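Local structure of 6-phospho-beta-d glycosidase (5FOO) at residues V266-L269 with K270-V274; W276-P280 with E281-L285; W317-E320 with W321-P325. The protein probably hydrolyses 6-phosphorylated beta-glucosides as a family 1 glycoside hydrolase, releasing glucose 6-phosphate from the non-reducing end. The protein carries 1 engineered substitution. All coordinates share one frame; numbering follows the deposited sequence.

Contact 1 (V266-L269 with K270-V274); sequences VAVL and KKDGV
Leu269 O takes two backbone N-H groups from the residues that end helix 263-271. The stronger comes from Val274 N, 2.9 Å away and nearly straight at 166°. The other, from Asp272 N, is weak, because that amide is directed mainly at Val268 O, also 2.9 Å away. The Val274 N bond to Leu269 O and the Gly273 N bond to Lys270 O together make a Schellman motif: Gly273 has positive phi, and the chain turns back over the last helical turn. Just before it the regular helical pattern holds, with Lys270 N bonded to Val266 O and Lys271 N to Ala267 O.

The reversal brings Val274 beside Leu269. One methyl of each touches, Leu269 CD2 to Val274 CG2 at 3.8 Å, and the two side chains cross at about a right angle. This apolar pair across the turn is the hydrophobic contact that commonly accompanies a Schellman ending. The Trp317 side chain packs against both residues.

Asp272 runs alongside Val268, with OD2 3.7 Å from Val268 CG1. The carboxylate is shared between partners. Lys271 keeps its first two torsions extended, then folds at its last two (chi3 59°), which carries NZ back to Asp272 OD1 in a 2.8 Å salt bridge on the syn side. OD2 accepts from Trp317 NE1 and is also hydrogen-bonded to Tyr322 OH, and these two bonds tie the last turn of the helix to the loop that packs on it. With both oxygens engaged, the carboxylate is restrained in rotation. Apolar packing borders this polar cluster, in which the nearby ammonium and indole N-H probably favour the ionised carboxylate.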
ATOM      1  N   VAL A 266       0.102  -9.842 -21.886  1.00 31.09           N
ATOM      2  CA  VAL A 266      -0.654 -10.988 -22.276  1.00 30.53           C
ATOM      3  C   VAL A 266       0.065 -11.901 -23.292  1.00 31.04           C
ATOM      4  O   VAL A 266       0.059 -13.089 -23.077  1.00 30.69           O
ATOM      5  CB  VAL A 266      -2.034 -10.591 -22.848  1.00 33.03           C
ATOM      6  CG1 VAL A 266      -2.737 -11.746 -23.549  1.00 31.50           C
ATOM      7  CG2 VAL A 266      -2.941 -10.151 -21.706  1.00 36.98           C
ATOM      8  N   ALA A 267       0.608 -11.374 -24.389  1.00 30.66           N
ATOM      9  CA  ALA A 267       1.362 -12.222 -25.365  1.00 34.16           C
ATOM     10  C   ALA A 267       2.590 -12.893 -24.701  1.00 32.51           C
ATOM     11  O   ALA A 267       2.822 -14.068 -24.920  1.00 37.31           O
ATOM     12  CB  ALA A 267       1.804 -11.394 -26.584  1.00 37.02           C
ATOM     13  N   VAL A 268       3.321 -12.201 -23.821  1.00 28.91           N
ATOM     14  CA  VAL A 268       4.433 -12.854 -23.132  1.00 30.75           C
ATOM     15  C   VAL A 268       3.958 -14.014 -22.252  1.00 33.48           C
ATOM     16  O   VAL A 268       4.525 -15.130 -22.275  1.00 31.40           O
ATOM     17  CB  VAL A 268       5.307 -11.849 -22.368  1.00 32.92           C
ATOM     18  CG1 VAL A 268       6.376 -12.539 -21.509  1.00 34.08           C
ATOM     19  CG2 VAL A 268       5.937 -10.834 -23.345  1.00 33.68           C
ATOM     20  N   LEU A 269       2.924 -13.759 -21.475  1.00 29.56           N
ATOM     21  CA  LEU A 269       2.448 -14.759 -20.508  1.00 32.56           C
ATOM     22  C   LEU A 269       1.961 -16.011 -21.236  1.00 33.77           C
ATOM     23  O   LEU A 269       2.246 -17.111 -20.789  1.00 33.73           O
ATOM     24  CB  LEU A 269       1.310 -14.199 -19.626  1.00 29.47           C
ATOM     25  CG  LEU A 269       1.754 -13.078 -18.687  1.00 28.31           C
ATOM     26  CD1 LEU A 269       0.493 -12.549 -18.022  1.00 30.21           C
ATOM     27  CD2 LEU A 269       2.768 -13.550 -17.646  1.00 27.33           C
ATOM     28  N   LYS A 270       1.279 -15.801 -22.361  1.00 34.26           N
ATOM     29  CA  LYS A 270       0.745 -16.875 -23.216  1.00 39.34           C
ATOM     30  C   LYS A 270       1.863 -17.681 -23.879  1.00 35.12           C
ATOM     31  O   LYS A 270       1.836 -18.890 -23.861  1.00 35.48           O
ATOM     32  CB  LYS A 270      -0.106 -16.237 -24.271  1.00 42.02           C
ATOM     33  CG  LYS A 270      -1.018 -17.086 -25.122  1.00 43.49           C
ATOM     34  CD  LYS A 270      -1.485 -16.099 -26.224  1.00 54.09           C
ATOM     35  CE  LYS A 270      -2.784 -16.441 -26.915  1.00 60.46           C
ATOM     36  NZ  LYS A 270      -2.683 -17.837 -27.412  1.00 59.04           N
ATOM     37  N   LYS A 271       2.859 -16.992 -24.409  1.00 37.90           N
ATOM     38  CA  LYS A 271       4.013 -17.634 -24.968  1.00 40.39           C
ATOM     39  C   LYS A 271       4.731 -18.456 -23.923  1.00 39.00           C
ATOM     40  O   LYS A 271       5.233 -19.525 -24.233  1.00 41.63           O
ATOM     41  CB  LYS A 271       4.953 -16.610 -25.580  1.00 43.88           C
ATOM     42  CG  LYS A 271       6.285 -17.157 -26.081  1.00 47.74           C
ATOM     43  CD  LYS A 271       7.264 -16.047 -26.504  1.00 52.19           C
ATOM     44  CE  LYS A 271       7.662 -15.017 -25.437  1.00 50.79           C
ATOM     45  NZ  LYS A 271       8.477 -15.477 -24.274  1.00 49.83           N
ATOM     46  N   ASP A 272       4.771 -17.986 -22.686  1.00 32.66           N
ATOM     47  CA  ASP A 272       5.494 -18.695 -21.672  1.00 32.46           C
ATOM     48  C   ASP A 272       4.615 -19.735 -21.020  1.00 31.28           C
ATOM     49  O   ASP A 272       5.042 -20.301 -20.028  1.00 31.80           O
ATOM     50  CB  ASP A 272       6.070 -17.774 -20.574  1.00 32.88           C
ATOM     51  CG  ASP A 272       7.106 -16.815 -21.090  1.00 32.71           C
ATOM     52  OD1 ASP A 272       7.584 -17.045 -22.188  1.00 33.10           O
ATOM     53  OD2 ASP A 272       7.488 -15.849 -20.387  1.00 31.90           O
ATOM     54  N   GLY A 273       3.395 -19.936 -21.481  1.00 29.68           N
ATOM     55  CA  GLY A 273       2.530 -20.942 -20.864  1.00 33.66           C
ATOM     56  C   GLY A 273       1.936 -20.656 -19.496  1.00 34.92           C
ATOM     57  O   GLY A 273       1.550 -21.590 -18.825  1.00 33.64           O
ATOM     58  N   VAL A 274       1.884 -19.393 -19.052  1.00 32.15           N
ATOM     59  CA  VAL A 274       1.437 -19.092 -17.706  1.00 30.10           C
ATOM     60  C   VAL A 274       0.278 -18.104 -17.624  1.00 32.04           C
ATOM     61  O   VAL A 274      -0.071 -17.666 -16.528  1.00 31.52           O
ATOM     62  CB  VAL A 274       2.618 -18.592 -16.810  1.00 33.45           C
ATOM     63  CG1 VAL A 274       3.643 -19.723 -16.602  1.00 32.61           C
ATOM     64  CG2 VAL A 274       3.277 -17.336 -17.376  1.00 29.17           C
TER

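Contact 2 (W276-P280 with E281-L285); sequences WQSTP and EELAL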
ATOM      1  N   TRP A 276      -3.186 -16.388 -17.132  1.00 29.77           N
ATOM      2  CA  TRP A 276      -4.325 -16.593 -16.248  1.00 31.03           C
ATOM      3  C   TRP A 276      -5.491 -17.177 -16.999  1.00 28.45           C
ATOM      4  O   TRP A 276      -5.607 -17.042 -18.202  1.00 30.11           O
ATOM      5  CB  TRP A 276      -4.789 -15.254 -15.573  1.00 26.94           C
ATOM      6  CG  TRP A 276      -4.919 -14.095 -16.538  1.00 26.10           C
ATOM      7  CD1 TRP A 276      -5.839 -13.944 -17.543  1.00 27.65           C
ATOM      8  CD2 TRP A 276      -4.041 -12.987 -16.625  1.00 25.41           C
ATOM      9  NE1 TRP A 276      -5.567 -12.831 -18.268  1.00 28.06           N
ATOM     10  CE2 TRP A 276      -4.512 -12.171 -17.692  1.00 27.32           C
ATOM     11  CE3 TRP A 276      -2.940 -12.568 -15.860  1.00 26.13           C
ATOM     12  CZ2 TRP A 276      -3.942 -10.940 -18.012  1.00 28.19           C
ATOM     13  CZ3 TRP A 276      -2.327 -11.332 -16.198  1.00 28.57           C
ATOM     14  CH2 TRP A 276      -2.828 -10.543 -17.265  1.00 28.86           C
ATOM     15  N   GLN A 277      -6.350 -17.817 -16.246  1.00 29.21           N
ATOM     16  CA  GLN A 277      -7.672 -18.196 -16.730  1.00 31.86           C
ATOM     17  C   GLN A 277      -8.665 -17.036 -16.552  1.00 32.57           C
ATOM     18  O   GLN A 277      -8.904 -16.582 -15.423  1.00 32.10           O
ATOM     19  CB  GLN A 277      -8.175 -19.399 -15.914  1.00 35.07           C
ATOM     20  CG  GLN A 277      -7.572 -20.704 -16.336  1.00 45.45           C
ATOM     21  CD  GLN A 277      -8.137 -21.178 -17.677  1.00 61.78           C
ATOM     22  OE1 GLN A 277      -9.363 -21.331 -17.827  1.00 72.44           O
ATOM     23  NE2 GLN A 277      -7.256 -21.389 -18.669  1.00 62.50           N
ATOM     24  N   SER A 278      -9.320 -16.614 -17.626  1.00 30.61           N
ATOM     25  CA  SER A 278     -10.325 -15.600 -17.518  1.00 32.66           C
ATOM     26  C   SER A 278     -11.602 -16.055 -18.210  1.00 34.36           C
ATOM     27  O   SER A 278     -11.584 -17.040 -18.889  1.00 33.60           O
ATOM     28  CB  SER A 278      -9.765 -14.349 -18.171  1.00 32.84           C
ATOM     29  OG  SER A 278      -9.744 -14.497 -19.568  1.00 34.53           O
ATOM     30  N   THR A 279     -12.708 -15.346 -18.033  1.00 33.84           N
ATOM     31  CA  THR A 279     -13.907 -15.526 -18.866  1.00 31.68           C
ATOM     32  C   THR A 279     -14.267 -14.221 -19.535  1.00 35.36           C
ATOM     33  O   THR A 279     -13.872 -13.142 -19.069  1.00 30.77           O
ATOM     34  CB  THR A 279     -15.113 -16.048 -18.072  1.00 35.95           C
ATOM     35  OG1 THR A 279     -15.642 -15.004 -17.258  1.00 32.48           O
ATOM     36  CG2 THR A 279     -14.715 -17.249 -17.175  1.00 34.36           C
ATOM     37  N   PRO A 280     -15.008 -14.289 -20.668  1.00 37.93           N
ATOM     38  CA  PRO A 280     -15.455 -13.029 -21.261  1.00 36.09           C
ATOM     39  C   PRO A 280     -16.287 -12.116 -20.317  1.00 34.17           C
ATOM     40  O   PRO A 280     -16.186 -10.868 -20.409  1.00 35.79           O
ATOM     41  CB  PRO A 280     -16.277 -13.476 -22.507  1.00 39.64           C
ATOM     42  CG  PRO A 280     -15.890 -14.902 -22.740  1.00 38.79           C
ATOM     43  CD  PRO A 280     -15.548 -15.464 -21.381  1.00 36.97           C
ATOM     44  N   GLU A 281     -17.075 -12.698 -19.414  1.00 34.35           N
ATOM     45  CA  GLU A 281     -17.922 -11.930 -18.458  1.00 34.64           C
ATOM     46  C   GLU A 281     -17.046 -11.160 -17.446  1.00 31.17           C
ATOM     47  O   GLU A 281     -17.279 -10.017 -17.096  1.00 33.31           O
ATOM     48  CB  GLU A 281     -18.873 -12.884 -17.683  1.00 44.05           C
ATOM     49  CG  GLU A 281     -19.957 -13.638 -18.494  1.00 55.16           C
ATOM     50  CD  GLU A 281     -19.437 -14.766 -19.457  1.00 61.01           C
ATOM     51  OE1 GLU A 281     -18.365 -15.421 -19.258  1.00 48.69           O
ATOM     52  OE2 GLU A 281     -20.127 -15.000 -20.469  1.00 66.02           O
ATOM     53  N   GLU A 282     -15.985 -11.804 -17.013  1.00 29.66           N
ATOM     54  CA  GLU A 282     -15.011 -11.213 -16.088  1.00 30.00           C
ATOM     55  C   GLU A 282     -14.296 -10.121 -16.761  1.00 30.24           C
ATOM     56  O   GLU A 282     -14.252  -9.040 -16.191  1.00 29.59           O
ATOM     57  CB  GLU A 282     -14.006 -12.220 -15.529  1.00 30.39           C
ATOM     58  CG  GLU A 282     -14.666 -13.260 -14.639  1.00 29.86           C
ATOM     59  CD  GLU A 282     -13.726 -14.407 -14.253  1.00 31.96           C
ATOM     60  OE1 GLU A 282     -12.540 -14.398 -14.661  1.00 30.85           O
ATOM     61  OE2 GLU A 282     -14.175 -15.341 -13.574  1.00 31.99           O
ATOM     62  N   LEU A 283     -13.855 -10.325 -18.002  1.00 27.30           N
ATOM     63  CA  LEU A 283     -13.189  -9.248 -18.726  1.00 28.70           C
ATOM     64  C   LEU A 283     -14.055  -7.980 -18.973  1.00 31.01           C
ATOM     65  O   LEU A 283     -13.544  -6.841 -18.945  1.00 27.75           O
ATOM     66  CB  LEU A 283     -12.578  -9.728 -20.042  1.00 30.06           C
ATOM     67  CG  LEU A 283     -11.449 -10.761 -19.819  1.00 35.07           C
ATOM     68  CD1 LEU A 283     -11.020 -11.482 -21.108  1.00 38.25           C
ATOM     69  CD2 LEU A 283     -10.262 -10.137 -19.127  1.00 36.73           C
ATOM     70  N   ALA A 284     -15.340  -8.194 -19.205  1.00 32.50           N
ATOM     71  CA  ALA A 284     -16.297  -7.088 -19.376  1.00 34.23           C
ATOM     72  C   ALA A 284     -16.564  -6.395 -18.026  1.00 30.59           C
ATOM     73  O   ALA A 284     -16.657  -5.160 -17.981  1.00 33.87           O
ATOM     74  CB  ALA A 284     -17.601  -7.607 -19.995  1.00 35.26           C
ATOM     75  N   LEU A 285     -16.619  -7.157 -16.929  1.00 29.34           N
ATOM     76  CA  LEU A 285     -16.741  -6.555 -15.565  1.00 29.44           C
ATOM     77  C   LEU A 285     -15.562  -5.640 -15.321  1.00 31.14           C
ATOM     78  O   LEU A 285     -15.747  -4.502 -14.902  1.00 35.05           O
ATOM     79  CB  LEU A 285     -16.859  -7.620 -14.465  1.00 32.58           C
ATOM     80  CG  LEU A 285     -18.002  -7.673 -13.466  1.00 39.18           C
ATOM     81  CD1 LEU A 285     -19.306  -7.138 -14.045  1.00 45.99           C
ATOM     82  CD2 LEU A 285     -18.224  -9.110 -12.963  1.00 38.68           C
TER
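Thr279 O receives Leu283 N at 3.0 Å, the first regular bond of helix 280-288, while its side chain works one residue earlier: Thr279 OG1 accepts from Glu282 N at 3.2 Å and 159°. Thr279 is thus the N-cap, followed by Pro280 in the first turn, a position where a proline, lacking an N-H, costs the helix no bond. Pro280 O then carries the pattern onward by accepting from Ala284 N at 3.1 Å.

The cap depends on the threonine's rotation. OG1 sits between the backbone N and the carbonyl carbon (chi1 74°), which turns it toward the amide of Glu282 and leaves CG2 near the Glu282 carboxylate. Glu281 doubles back at chi2 (70°) to lie alongside the Pro280 ring, its OE1 3.5 Å from Pro280 CD; the same oxygen is near Thr279 OG1, but any bond there is weak and unsettled.

Glu282 does otherwise. Extended beyond CG, it reaches back along the incoming chain, CG lying 3.3 Å from Thr279 OG1, and its carboxylate comes beside the backbone of Ser278 and Thr279. There OE1 is hydrogen-bonded to Tyr194 OH and forms a salt bridge with Lys136, so the first turn is fastened to helices 186-208 and 136-153. A negative side chain here is also likely to interact favourably with the partly positive N-terminal end of the helix. Leu283 leans back toward the loop, its CD1 methyl 3.6 Å from Ser278 OG.

Contact 3 (W317-E320 with W321-P325); sequences WSPE and WYYDP. With EDO (1,2-ethanediol), chain L; EDO (1,2-ethanediol), chain K.
An ST turn merging into a short 3-10 turn shapes this loop. Trp321 N bonds to Ser318 O and Tyr322 N to Pro319 O; in both, the donor stands above the carbonyl plane and off the lone pairs. The ST turn is made by Ser318 OG, which lies anti to its own N (chi1 161°) and accepts from Glu320 N at 2.9 Å.

Winding back in this way lays the Trp321 ring over the start of the turn. Trp317 presents the edge of its five-membered ring to the face of the Trp321 six-membered ring, a tilted edge-to-face pair with centroids 4.4 Å apart and planes at 55°. Trp317 CD1 makes the touch, 3.6 Å from Trp321 CZ3 and off toward the rim, and the backbone N of Ser318 lies over the same face.

The Tyr323 ring turns one face to Glu320, whose CA stands over its centre, with Glu320 CG 3.9 Å from Tyr323 CE1. The far end of the ring meets proline, Tyr323 OH lying 3.6 Å from Pro319 CB. A 1,2-ethanediol, probably from the crystallisation liquor, is modelled beside Glu320, Tyr323 and Asp324, but too close for its place to be trusted.

Around this, Pro319 and Tyr323 press on helix 235-258, with Tyr323 OH hydrogen-bonded to Asn248 ND2. Trp317 packs edge-to-face with Trp247 of that helix and also touches helix 263-271, while Asp324 enters strand 324-325, paired with Lys305 of strand 302-305.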
ATOM      1  N   TRP A 317       8.048 -20.067 -13.622  1.00 29.86           N
ATOM      2  CA  TRP A 317       8.006 -18.759 -14.261  1.00 30.73           C
ATOM      3  C   TRP A 317       8.263 -17.626 -13.240  1.00 33.10           C
ATOM      4  O   TRP A 317       7.893 -17.719 -12.077  1.00 33.37           O
ATOM      5  CB  TRP A 317       6.691 -18.538 -15.031  1.00 32.56           C
ATOM      6  CG  TRP A 317       6.733 -17.303 -15.926  1.00 32.96           C
ATOM      7  CD1 TRP A 317       7.193 -17.236 -17.194  1.00 32.18           C
ATOM      8  CD2 TRP A 317       6.325 -15.966 -15.581  1.00 31.05           C
ATOM      9  NE1 TRP A 317       7.061 -15.942 -17.674  1.00 31.94           N
ATOM     10  CE2 TRP A 317       6.562 -15.151 -16.688  1.00 30.05           C
ATOM     11  CE3 TRP A 317       5.784 -15.383 -14.441  1.00 32.77           C
ATOM     12  CZ2 TRP A 317       6.272 -13.780 -16.689  1.00 29.66           C
ATOM     13  CZ3 TRP A 317       5.484 -13.985 -14.468  1.00 29.77           C
ATOM     14  CH2 TRP A 317       5.732 -13.232 -15.565  1.00 26.75           C
ATOM     15  N   SER A 318       8.998 -16.612 -13.697  1.00 32.53           N
ATOM     16  CA  SER A 318       9.222 -15.398 -12.947  1.00 35.96           C
ATOM     17  C   SER A 318       9.381 -14.226 -13.933  1.00 35.37           C
ATOM     18  O   SER A 318       9.934 -14.402 -14.998  1.00 29.88           O
ATOM     19  CB  SER A 318      10.487 -15.497 -12.075  1.00 35.59           C
ATOM     20  OG  SER A 318      10.888 -14.201 -11.722  1.00 36.56           O
ATOM     21  N   PRO A 319       8.915 -13.013 -13.563  1.00 33.73           N
ATOM     22  CA  PRO A 319       9.164 -11.823 -14.398  1.00 31.61           C
ATOM     23  C   PRO A 319      10.643 -11.527 -14.545  1.00 31.87           C
ATOM     24  O   PRO A 319      11.075 -10.976 -15.577  1.00 30.64           O
ATOM     25  CB  PRO A 319       8.410 -10.681 -13.636  1.00 33.57           C
ATOM     26  CG  PRO A 319       8.251 -11.190 -12.228  1.00 32.07           C
ATOM     27  CD  PRO A 319       8.117 -12.708 -12.366  1.00 31.76           C
ATOM     28  N   GLU A 320      11.420 -11.953 -13.548  1.00 32.11           N
ATOM     29  CA  GLU A 320      12.883 -11.839 -13.540  1.00 32.22           C
ATOM     30  C   GLU A 320      13.654 -12.740 -14.502  1.00 31.12           C
ATOM     31  O   GLU A 320      14.899 -12.647 -14.592  1.00 33.23           O
ATOM     32  CB  GLU A 320      13.449 -11.960 -12.105  1.00 34.48           C
ATOM     33  CG  GLU A 320      12.889 -10.884 -11.169  1.00 41.49           C
ATOM     34  CD  GLU A 320      13.755 -10.567  -9.951  1.00 42.75           C
ATOM     35  OE1 GLU A 320      14.637 -11.359  -9.581  1.00 42.32           O
ATOM     36  OE2 GLU A 320      13.522  -9.513  -9.321  1.00 49.57           O
ATOM     37  N   TRP A 321      12.944 -13.537 -15.271  1.00 32.02           N
ATOM     38  CA  TRP A 321      13.508 -14.121 -16.476  1.00 34.10           C
ATOM     39  C   TRP A 321      13.960 -13.035 -17.422  1.00 38.55           C
ATOM     40  O   TRP A 321      14.810 -13.308 -18.210  1.00 37.55           O
ATOM     41  CB  TRP A 321      12.475 -14.920 -17.293  1.00 34.74           C
ATOM     42  CG  TRP A 321      12.003 -16.309 -16.746  1.00 36.32           C
ATOM     43  CD1 TRP A 321      12.229 -16.833 -15.519  1.00 32.03           C
ATOM     44  CD2 TRP A 321      11.210 -17.279 -17.464  1.00 33.50           C
ATOM     45  NE1 TRP A 321      11.637 -18.086 -15.429  1.00 35.17           N
ATOM     46  CE2 TRP A 321      11.018 -18.376 -16.616  1.00 35.74           C
ATOM     47  CE3 TRP A 321      10.679 -17.325 -18.755  1.00 37.42           C
ATOM     48  CZ2 TRP A 321      10.286 -19.523 -17.010  1.00 37.00           C
ATOM     49  CZ3 TRP A 321       9.935 -18.441 -19.142  1.00 38.94           C
ATOM     50  CH2 TRP A 321       9.734 -19.515 -18.265  1.00 36.47           C
ATOM     51  N   TYR A 322      13.323 -11.850 -17.429  1.00 33.87           N
ATOM     52  CA  TYR A 322      13.596 -10.839 -18.431  1.00 29.79           C
ATOM     53  C   TYR A 322      14.408  -9.643 -17.922  1.00 29.84           C
ATOM     54  O   TYR A 322      14.664  -8.723 -18.701  1.00 31.05           O
ATOM     55  CB  TYR A 322      12.283 -10.357 -19.073  1.00 34.60           C
ATOM     56  CG  TYR A 322      11.546 -11.474 -19.737  1.00 34.73           C
ATOM     57  CD1 TYR A 322      12.004 -12.012 -20.910  1.00 33.12           C
ATOM     58  CD2 TYR A 322      10.456 -12.090 -19.109  1.00 35.73           C
ATOM     59  CE1 TYR A 322      11.374 -13.111 -21.493  1.00 35.68           C
ATOM     60  CE2 TYR A 322       9.790 -13.165 -19.690  1.00 33.62           C
ATOM     61  CZ  TYR A 322      10.261 -13.693 -20.881  1.00 36.71           C
ATOM     62  OH  TYR A 322       9.614 -14.766 -21.497  1.00 33.38           O
ATOM     63  N   TYR A 323      14.785  -9.622 -16.641  1.00 28.57           N
ATOM     64  CA  TYR A 323      15.578  -8.515 -16.116  1.00 29.65           C
ATOM     65  C   TYR A 323      16.163  -8.922 -14.778  1.00 29.46           C
ATOM     66  O   TYR A 323      15.609  -9.754 -14.140  1.00 28.48           O
ATOM     67  CB  TYR A 323      14.701  -7.226 -15.941  1.00 28.63           C
ATOM     68  CG  TYR A 323      13.522  -7.367 -14.979  1.00 28.46           C
ATOM     69  CD1 TYR A 323      13.684  -7.157 -13.614  1.00 29.96           C
ATOM     70  CD2 TYR A 323      12.266  -7.776 -15.435  1.00 32.50           C
ATOM     71  CE1 TYR A 323      12.620  -7.347 -12.688  1.00 31.42           C
ATOM     72  CE2 TYR A 323      11.184  -7.970 -14.537  1.00 34.34           C
ATOM     73  CZ  TYR A 323      11.367  -7.731 -13.171  1.00 35.44           C
ATOM     74  OH  TYR A 323      10.331  -7.889 -12.319  1.00 37.62           O
ATOM     75  N   ASP A 324      17.256  -8.270 -14.387  1.00 30.43           N
ATOM     76  CA  ASP A 324      17.859  -8.354 -13.096  1.00 31.71           C
ATOM     77  C   ASP A 324      17.813  -6.959 -12.463  1.00 33.52           C
ATOM     78  O   ASP A 324      17.836  -5.958 -13.174  1.00 29.54           O
ATOM     79  CB  ASP A 324      19.388  -8.687 -13.186  1.00 35.06           C
ATOM     80  CG  ASP A 324      19.692 -10.113 -13.665  1.00 39.14           C
ATOM     81  OD1 ASP A 324      18.775 -10.901 -13.939  1.00 36.94           O
ATOM     82  OD2 ASP A 324      20.888 -10.417 -13.814  1.00 40.33           O
ATOM     83  N   PRO A 325      17.821  -6.899 -11.134  1.00 32.13           N
ATOM     84  CA  PRO A 325      18.045  -5.644 -10.435  1.00 31.44           C
ATOM     85  C   PRO A 325      19.379  -5.059 -10.797  1.00 33.59           C
ATOM     86  O   PRO A 325      20.323  -5.806 -10.971  1.00 32.45           O
ATOM     87  CB  PRO A 325      18.050  -6.072  -8.957  1.00 31.21           C
ATOM     88  CG  PRO A 325      17.175  -7.247  -8.916  1.00 35.10           C
ATOM     89  CD  PRO A 325      17.406  -7.972 -10.227  1.00 32.97           C
TER
HETATM   90  C1  EDO L1469      17.502 -11.411 -11.040  1.00 46.35           C
HETATM   91  O1  EDO L1469      18.635 -11.970 -10.304  1.00 54.89           O
HETATM   92  C2  EDO L1469      17.000 -12.368 -12.136  1.00 49.82           C
HETATM   93  O2  EDO L1469      16.640 -11.820 -13.449  1.00 36.20           O
HETATM   94  C1  EDO K1468      17.385 -14.830 -15.098  0.80 47.30           C
HETATM   95  O1  EDO K1468      17.072 -14.971 -16.514  0.80 40.66           O
HETATM   96  C2  EDO K1468      16.514 -15.768 -14.258  0.80 50.65           C
HETATM   97  O2  EDO K1468      16.279 -15.129 -12.992  0.80 60.92           O

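All three contacts lie far out from the centre of the chain, a (beta/alpha)8 (TIM) barrel. Contact 2 is a surface contact, whereas contacts 1 and 3 are partly buried. Contact 1 ends helix 263-271 with a Schellman motif, a methyl contact and a lysine-aspartate pair; contact 2 begins helix 280-288 with a threonine N-cap and carboxylates; contact 3 relies on an aromatic pair and proline-tyrosine packing. Trp276 joins contacts 1 and 2, its CZ3 3.6 Å from Leu269 CD1. Contact 3 meets the helix end of contact 1 through Asp272 and, in apolar packing, Val274 CG1 on Trp317 CB at 3.6 Å. Contacts 2 and 3 do not touch, their nearest atoms about 8 Å apart.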